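Local coordinates for chitin-binding type-4 domain-containing protein (Photorhabdus laumondii subsp. laumondii, PDB 6T5Z), which is a copper-dependent lytic polysaccharide monooxygenase of family AA10 that probably cleaves chitin oxidatively, at residues 40-52 with 107-119. Sequence-based numbering, arbitrary orientation.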
ATOM      1  N   GLY A  40      -1.243  13.364   1.358  1.00 14.26           N
ATOM      2  CA  GLY A  40      -1.919  14.066   0.287  1.00 16.04           C
ATOM      3  C   GLY A  40      -1.773  13.477  -1.103  1.00 13.00           C
ATOM      4  O   GLY A  40      -2.074  14.170  -2.080  1.00 14.84           O
ATOM      5  N   PHE A  41      -1.298  12.242  -1.228  1.00 14.38           N
ATOM      6  CA  PHE A  41      -1.330  11.572  -2.515  1.00 13.66           C
ATOM      7  C   PHE A  41      -2.755  11.565  -3.087  1.00 13.37           C
ATOM      8  O   PHE A  41      -3.698  11.285  -2.360  1.00 15.12           O
ATOM      9  CB  PHE A  41      -0.804  10.138  -2.359  1.00 12.52           C
ATOM     10  CG  PHE A  41      -0.705   9.397  -3.646  1.00 13.53           C
ATOM     11  CD1 PHE A  41       0.462   9.437  -4.397  1.00 16.02           C
ATOM     12  CD2 PHE A  41      -1.782   8.662  -4.115  1.00 13.96           C
ATOM     13  CE1 PHE A  41       0.546   8.752  -5.595  1.00 18.11           C
ATOM     14  CE2 PHE A  41      -1.701   7.981  -5.305  1.00 15.23           C
ATOM     15  CZ  PHE A  41      -0.532   8.022  -6.047  1.00 16.51           C
ATOM     16  N   PRO A  42      -2.919  11.844  -4.393  1.00 13.76           N
ATOM     17  CA  PRO A  42      -1.900  12.119  -5.420  1.00 14.33           C
ATOM     18  C   PRO A  42      -1.544  13.593  -5.647  1.00 14.91           C
ATOM     19  O   PRO A  42      -0.653  13.876  -6.453  1.00 15.54           O
ATOM     20  CB  PRO A  42      -2.546  11.552  -6.683  1.00 15.21           C
ATOM     21  CG  PRO A  42      -4.001  11.848  -6.475  1.00 14.03           C
ATOM     22  CD  PRO A  42      -4.234  11.573  -5.000  1.00 14.08           C
ATOM     23  N   GLN A  43      -2.243  14.516  -4.981  1.00 14.28           N
ATOM     24  CA  GLN A  43      -1.943  15.936  -5.176  1.00 15.04           C
ATOM     25  C   GLN A  43      -0.572  16.294  -4.617  1.00 19.21           C
ATOM     26  O   GLN A  43       0.063  17.241  -5.093  1.00 23.14           O
ATOM     27  CB  GLN A  43      -3.030  16.801  -4.530  1.00 15.37           C
ATOM     28  CG  GLN A  43      -4.404  16.700  -5.190  1.00 22.85           C
ATOM     29  CD  GLN A  43      -5.166  15.418  -4.864  1.00 20.56           C
ATOM     30  OE1 GLN A  43      -5.064  14.871  -3.752  1.00 23.29           O
ATOM     31  NE2 GLN A  43      -5.944  14.930  -5.839  1.00 18.54           N
ATOM     32  N   ALA A  44      -0.109  15.557  -3.614  1.00 16.13           N
ATOM     33  CA  ALA A  44       1.247  15.689  -3.091  1.00 14.79           C
ATOM     34  C   ALA A  44       1.757  14.284  -2.782  1.00 15.02           C
ATOM     35  O   ALA A  44       1.255  13.284  -3.310  1.00 15.48           O
ATOM     36  CB  ALA A  44       1.292  16.612  -1.864  1.00 17.53           C
ATOM     37  N   GLY A  45       2.754  14.202  -1.903  1.00 14.80           N
ATOM     38  CA  GLY A  45       3.282  12.938  -1.462  1.00 13.46           C
ATOM     39  C   GLY A  45       4.403  12.424  -2.348  1.00 16.27           C
ATOM     40  O   GLY A  45       5.002  13.175  -3.127  1.00 17.20           O
ATOM     41  N   PRO A  46       4.689  11.124  -2.243  1.00 14.83           N
ATOM     42  CA  PRO A  46       5.855  10.548  -2.931  1.00 15.23           C
ATOM     43  C   PRO A  46       5.795  10.764  -4.436  1.00 15.31           C
ATOM     44  O   PRO A  46       4.744  10.616  -5.064  1.00 18.37           O
ATOM     45  CB  PRO A  46       5.768   9.058  -2.575  1.00 17.13           C
ATOM     46  CG  PRO A  46       5.033   9.021  -1.284  1.00 15.38           C
ATOM     47  CD  PRO A  46       4.010  10.136  -1.388  1.00 13.42           C
ATOM     48  N   GLU A  47       6.940  11.105  -5.016  1.00 16.37           N
ATOM     49  CA  GLU A  47       6.963  11.399  -6.441  1.00 18.27           C
ATOM     50  C   GLU A  47       6.777  10.132  -7.281  1.00 15.72           C
ATOM     51  O   GLU A  47       6.999   9.003  -6.828  1.00 17.22           O
ATOM     52  CB  GLU A  47       8.264  12.100  -6.827  1.00 21.96           C
ATOM     53  CG  GLU A  47       9.500  11.248  -6.715  1.00 26.13           C
ATOM     54  CD  GLU A  47      10.741  11.976  -7.203  1.00 34.29           C
ATOM     55  OE1 GLU A  47      10.598  13.054  -7.825  1.00 39.76           O
ATOM     56  OE2 GLU A  47      11.858  11.476  -6.962  1.00 37.25           O
ATOM     57  N   ASP A  48       6.327  10.350  -8.520  1.00 17.01           N
ATOM     58  CA  ASP A  48       6.181   9.283  -9.502  1.00 14.80           C
ATOM     59  C   ASP A  48       7.458   8.451  -9.560  1.00 15.40           C
ATOM     60  O   ASP A  48       8.563   8.986  -9.463  1.00 15.12           O
ATOM     61  CB  ASP A  48       5.884   9.873 -10.887  1.00 15.82           C
ATOM     62  CG  ASP A  48       4.434  10.342 -11.040  1.00 14.55           C
ATOM     63  OD1 ASP A  48       3.593  10.015 -10.173  1.00 15.37           O
ATOM     64  OD2 ASP A  48       4.141  11.012 -12.057  1.00 16.33           O
ATOM     65  N   GLY A  49       7.299   7.138  -9.716  1.00 14.01           N
ATOM     66  CA  GLY A  49       8.438   6.234  -9.754  1.00 14.37           C
ATOM     67  C   GLY A  49       9.013   5.872  -8.402  1.00 14.26           C
ATOM     68  O   GLY A  49       9.864   4.966  -8.329  1.00 13.52           O
ATOM     69  N   HIS A  50       8.579   6.540  -7.335  1.00 12.67           N
ATOM     70  CA  HIS A  50       9.053   6.311  -5.976  1.00 15.61           C
ATOM     71  C   HIS A  50       7.878   6.238  -5.013  1.00 14.37           C
ATOM     72  O   HIS A  50       7.992   6.603  -3.837  1.00 13.79           O
ATOM     73  CB  HIS A  50      10.036   7.400  -5.556  1.00 15.96           C
ATOM     74  CG  HIS A  50      11.184   7.569  -6.500  1.00 17.43           C
ATOM     75  ND1 HIS A  50      12.353   6.849  -6.385  1.00 20.27           N
ATOM     76  CD2 HIS A  50      11.337   8.363  -7.587  1.00 19.57           C
ATOM     77  CE1 HIS A  50      13.180   7.198  -7.355  1.00 21.34           C
ATOM     78  NE2 HIS A  50      12.590   8.117  -8.095  1.00 19.18           N
ATOM     79  N   ILE A  51       6.738   5.761  -5.507  1.00 13.70           N
ATOM     80  CA  ILE A  51       5.555   5.635  -4.665  1.00 15.30           C
ATOM     81  C   ILE A  51       5.721   4.482  -3.680  1.00 13.31           C
ATOM     82  O   ILE A  51       5.480   4.633  -2.476  1.00 13.92           O
ATOM     83  CB  ILE A  51       4.307   5.472  -5.546  1.00 15.50           C
ATOM     84  CG1 ILE A  51       4.044   6.776  -6.311  1.00 15.67           C
ATOM     85  CG2 ILE A  51       3.106   5.102  -4.710  1.00 15.64           C
ATOM     86  CD1 ILE A  51       2.983   6.646  -7.356  1.00 13.04           C
ATOM     87  N   ALA A  52       6.183   3.324  -4.167  1.00 11.77           N
ATOM     88  CA  ALA A  52       6.326   2.154  -3.304  1.00 10.32           C
ATOM     89  C   ALA A  52       7.373   2.354  -2.213  1.00 10.27           C
ATOM     90  O   ALA A  52       7.215   1.810  -1.117  1.00 10.33           O
ATOM     91  CB  ALA A  52       6.666   0.925  -4.141  1.00 12.03           C
ATOM     92  N   ASN A 107       5.018  -3.561 -16.212  1.00 14.30           N
ATOM     93  CA  ASN A 107       6.449  -3.541 -16.469  1.00 14.51           C
ATOM     94  C   ASN A 107       7.003  -2.125 -16.554  1.00 18.19           C
ATOM     95  O   ASN A 107       8.106  -1.926 -17.072  1.00 18.76           O
ATOM     96  CB  ASN A 107       6.742  -4.318 -17.752  1.00 16.30           C
ATOM     97  CG  ASN A 107       6.468  -5.802 -17.601  1.00 16.31           C
ATOM     98  OD1 ASN A 107       7.047  -6.459 -16.733  1.00 16.81           O
ATOM     99  ND2 ASN A 107       5.574  -6.340 -18.438  1.00 17.35           N
ATOM    100  N   LYS A 108       6.258  -1.141 -16.066  1.00 13.76           N
ATOM    101  CA  LYS A 108       6.664   0.254 -16.013  1.00 14.86           C
ATOM    102  C   LYS A 108       6.495   0.765 -14.592  1.00 14.02           C
ATOM    103  O   LYS A 108       5.695   0.225 -13.823  1.00 14.18           O
ATOM    104  CB  LYS A 108       5.837   1.112 -16.984  1.00 16.32           C
ATOM    105  CG  LYS A 108       6.181   0.888 -18.444  1.00 21.94           C
ATOM    106  CD  LYS A 108       7.670   1.097 -18.663  1.00 27.96           C
ATOM    107  CE  LYS A 108       8.028   1.085 -20.144  1.00 34.11           C
ATOM    108  NZ  LYS A 108       9.246   0.269 -20.402  1.00 35.98           N
ATOM    109  N   PRO A 109       7.221   1.816 -14.218  1.00 16.03           N
ATOM    110  CA  PRO A 109       7.162   2.294 -12.834  1.00 16.04           C
ATOM    111  C   PRO A 109       5.760   2.712 -12.410  1.00 14.90           C
ATOM    112  O   PRO A 109       4.935   3.149 -13.220  1.00 12.20           O
ATOM    113  CB  PRO A 109       8.117   3.492 -12.832  1.00 13.55           C
ATOM    114  CG  PRO A 109       9.069   3.205 -13.965  1.00 13.70           C
ATOM    115  CD  PRO A 109       8.230   2.540 -15.014  1.00 15.11           C
ATOM    116  N   LEU A 110       5.505   2.574 -11.112  1.00 12.97           N
ATOM    117  CA  LEU A 110       4.272   3.075 -10.528  1.00 13.47           C
ATOM    118  C   LEU A 110       4.299   4.597 -10.500  1.00 14.13           C
ATOM    119  O   LEU A 110       5.250   5.205 -10.008  1.00 14.02           O
ATOM    120  CB  LEU A 110       4.086   2.536  -9.117  1.00 13.28           C
ATOM    121  CG  LEU A 110       3.906   1.026  -8.960  1.00 12.38           C
ATOM    122  CD1 LEU A 110       3.905   0.650  -7.472  1.00 10.76           C
ATOM    123  CD2 LEU A 110       2.605   0.592  -9.629  1.00 10.90           C
ATOM    124  N   THR A 111       3.246   5.204 -11.029  1.00 11.86           N
ATOM    125  CA  THR A 111       3.120   6.647 -11.150  1.00 12.23           C
ATOM    126  C   THR A 111       1.663   7.004 -10.899  1.00 13.86           C
ATOM    127  O   THR A 111       0.804   6.129 -10.781  1.00 14.50           O
ATOM    128  CB  THR A 111       3.496   7.155 -12.544  1.00 14.08           C
ATOM    129  OG1 THR A 111       2.568   6.603 -13.481  1.00 14.59           O
ATOM    130  CG2 THR A 111       4.905   6.737 -12.944  1.00 15.53           C
ATOM    131  N   ARG A 112       1.374   8.305 -10.871  1.00 13.33           N
ATOM    132  CA  ARG A 112      -0.016   8.721 -10.727  1.00 13.77           C
ATOM    133  C   ARG A 112      -0.833   8.313 -11.940  1.00 14.94           C
ATOM    134  O   ARG A 112      -2.003   7.939 -11.804  1.00 17.25           O
ATOM    135  CB  ARG A 112      -0.085  10.230 -10.485  1.00 17.81           C
ATOM    136  CG  ARG A 112       0.413  10.577  -9.101  1.00 13.64           C
ATOM    137  CD  ARG A 112       0.997  11.979  -8.993  1.00 17.29           C
ATOM    138  NE  ARG A 112       1.293  12.271  -7.592  1.00 18.52           N
ATOM    139  CZ  ARG A 112       2.340  11.782  -6.928  1.00 18.68           C
ATOM    140  NH1 ARG A 112       3.199  10.980  -7.542  1.00 14.40           N
ATOM    141  NH2 ARG A 112       2.519  12.088  -5.642  1.00 19.41           N
ATOM    142  N   GLU A 113      -0.221   8.325 -13.125  1.00 15.44           N
ATOM    143  CA  GLU A 113      -0.924   7.893 -14.324  1.00 18.40           C
ATOM    144  C   GLU A 113      -1.253   6.405 -14.265  1.00 16.37           C
ATOM    145  O   GLU A 113      -2.249   5.971 -14.857  1.00 16.27           O
ATOM    146  CB  GLU A 113      -0.081   8.231 -15.556  1.00 19.65           C
ATOM    147  CG  GLU A 113      -0.794   8.080 -16.881  1.00 31.31           C
ATOM    148  CD  GLU A 113      -0.669   6.690 -17.467  1.00 40.89           C
ATOM    149  OE1 GLU A 113       0.255   5.941 -17.066  1.00 42.17           O
ATOM    150  OE2 GLU A 113      -1.499   6.345 -18.336  1.00 46.10           O
ATOM    151  N   GLN A 114      -0.454   5.613 -13.532  1.00 13.15           N
ATOM    152  CA  GLN A 114      -0.716   4.182 -13.418  1.00 12.76           C
ATOM    153  C   GLN A 114      -1.847   3.863 -12.450  1.00 15.46           C
ATOM    154  O   GLN A 114      -2.401   2.757 -12.515  1.00 15.67           O
ATOM    155  CB  GLN A 114       0.559   3.457 -12.980  1.00 13.80           C
ATOM    156  CG  GLN A 114       1.660   3.455 -14.049  1.00 12.63           C
ATOM    157  CD  GLN A 114       1.738   2.139 -14.806  1.00 12.93           C
ATOM    158  OE1 GLN A 114       0.831   1.784 -15.564  1.00 15.00           O
ATOM    159  NE2 GLN A 114       2.842   1.409 -14.611  1.00 12.66           N
ATOM    160  N   PHE A 115      -2.197   4.799 -11.566  1.00 15.56           N
ATOM    161  CA  PHE A 115      -3.207   4.608 -10.533  1.00 15.39           C
ATOM    162  C   PHE A 115      -4.481   5.357 -10.888  1.00 15.00           C
ATOM    163  O   PHE A 115      -4.440   6.399 -11.542  1.00 17.94           O
ATOM    164  CB  PHE A 115      -2.700   5.122  -9.176  1.00 14.67           C
ATOM    165  CG  PHE A 115      -1.855   4.141  -8.422  1.00 13.34           C
ATOM    166  CD1 PHE A 115      -2.444   3.084  -7.758  1.00 12.14           C
ATOM    167  CD2 PHE A 115      -0.475   4.296  -8.350  1.00 13.67           C
ATOM    168  CE1 PHE A 115      -1.666   2.167  -7.047  1.00 14.45           C
ATOM    169  CE2 PHE A 115       0.304   3.392  -7.638  1.00 14.56           C
ATOM    170  CZ  PHE A 115      -0.300   2.329  -6.981  1.00 14.52           C
ATOM    171  N   ASN A 116      -5.619   4.812 -10.465  0.60 13.83           N
ATOM    172  CA  ASN A 116      -6.832   5.615 -10.446  0.60 15.33           C
ATOM    173  C   ASN A 116      -6.589   6.865  -9.605  0.60 16.54           C
ATOM    174  O   ASN A 116      -5.824   6.844  -8.637  0.60 17.06           O
ATOM    175  CB  ASN A 116      -8.009   4.804  -9.897  0.60 17.26           C
ATOM    176  CG  ASN A 116      -8.506   3.755 -10.883  0.60 19.91           C
ATOM    177  OD1 ASN A 116      -8.509   3.976 -12.095  0.60 21.24           O
ATOM    178  ND2 ASN A 116      -8.927   2.605 -10.365  0.60 21.12           N
ATOM    179  N   SER A 117      -7.216   7.976 -10.007  1.00 17.64           N
ATOM    180  CA  SER A 117      -6.915   9.250  -9.364  1.00 16.97           C
ATOM    181  C   SER A 117      -7.567   9.386  -7.995  1.00 17.80           C
ATOM    182  O   SER A 117      -7.082  10.158  -7.167  1.00 16.90           O
ATOM    183  CB  SER A 117      -7.335  10.413 -10.258  1.00 21.28           C
ATOM    184  OG  SER A 117      -8.748  10.497 -10.338  1.00 23.85           O
ATOM    185  N   THR A 118      -8.637   8.665  -7.732  1.00 14.83           N
ATOM    186  CA  THR A 118      -9.300   8.764  -6.447  1.00 15.01           C
ATOM    187  C   THR A 118      -9.328   7.390  -5.796  1.00 16.74           C
ATOM    188  O   THR A 118      -9.216   6.368  -6.485  1.00 15.98           O
ATOM    189  CB  THR A 118     -10.731   9.297  -6.596  1.00 16.17           C
ATOM    190  OG1 THR A 118     -11.464   8.428  -7.463  1.00 20.06           O
ATOM    191  CG2 THR A 118     -10.724  10.715  -7.153  1.00 16.90           C
ATOM    192  N   PRO A 119      -9.434   7.330  -4.470  1.00 16.88           N
ATOM    193  CA  PRO A 119      -9.440   6.035  -3.790  1.00 16.25           C
ATOM    194  C   PRO A 119     -10.727   5.274  -4.052  1.00 17.30           C
ATOM    195  O   PRO A 119     -11.793   5.868  -4.227  1.00 19.33           O
ATOM    196  CB  PRO A 119      -9.333   6.421  -2.309  1.00 16.67           C
ATOM    197  CG  PRO A 119      -9.978   7.763  -2.241  1.00 18.02           C
ATOM    198  CD  PRO A 119      -9.511   8.448  -3.507  1.00 17.64           C
TER
HETATM  199  O   HOH W   1      -7.623  12.435  -5.930  1.00 18.88           O
HETATM  200  O   HOH W   2       2.075  10.279 -13.611  1.00 19.45           O
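Phe-41 lies over the guanidinium of Arg-112 and opens a contact between two loops of the AA10 beta-sandwich: segment 40-52 leads from strand 36-38 toward strand 73-76, while the loop holding residues 107-119 links strands 92-99 and 121-126. Phe-41 swings its ring away from its own amide nitrogen (chi1 -176°), which brings CE1 over the guanidinium centre of Arg-112, 3.7 Å above its plane, though ring and guanidinium are inclined by 54° rather than stacked flat. On the side facing strand 148-156, Phe-41, Ile-51 and Phe-115 all touch Leu-151.

Pro-42, preceded by a cis peptide, uses its O to take a nearly straight bond from Arg-112 NE, 2.8 Å long, in the carbonyl plane and on a lone pair. Its ring also meets Ser-117, CG lying 3.6 Å from the Ser-117 O. A water joins that same Ser-117 carbonyl to NE2 of Gln-43. From here the loop curls around the guanidinium rim: Ala-44 O accepts from NH2, and Pro-46 O is gripped end-on by NH1 and NH2 together. Three carbonyls thus hold the group's edge and fix its rotation.

Asp-48 closes the ring of acceptors. Its OD1 receives NH1 of Arg-112 at 2.8 Å, a salt bridge, and the backbone N of Arg-112 from the opposite face of the carboxylate; its OD2 reaches Glu-113 N through a water. Gly-49, within the type II turn 47-50, gives its N to Leu-110 O at 2.8 Å. The contact lies away from the copper site formed by His-1 and His-90. Ile-51 follows, its CD1 3.8 Å from Thr-111 CA and 4.2 Å from Phe-115 CE2, before Ala-52 CB meets Leu-110 CD1 at 4.3 Å.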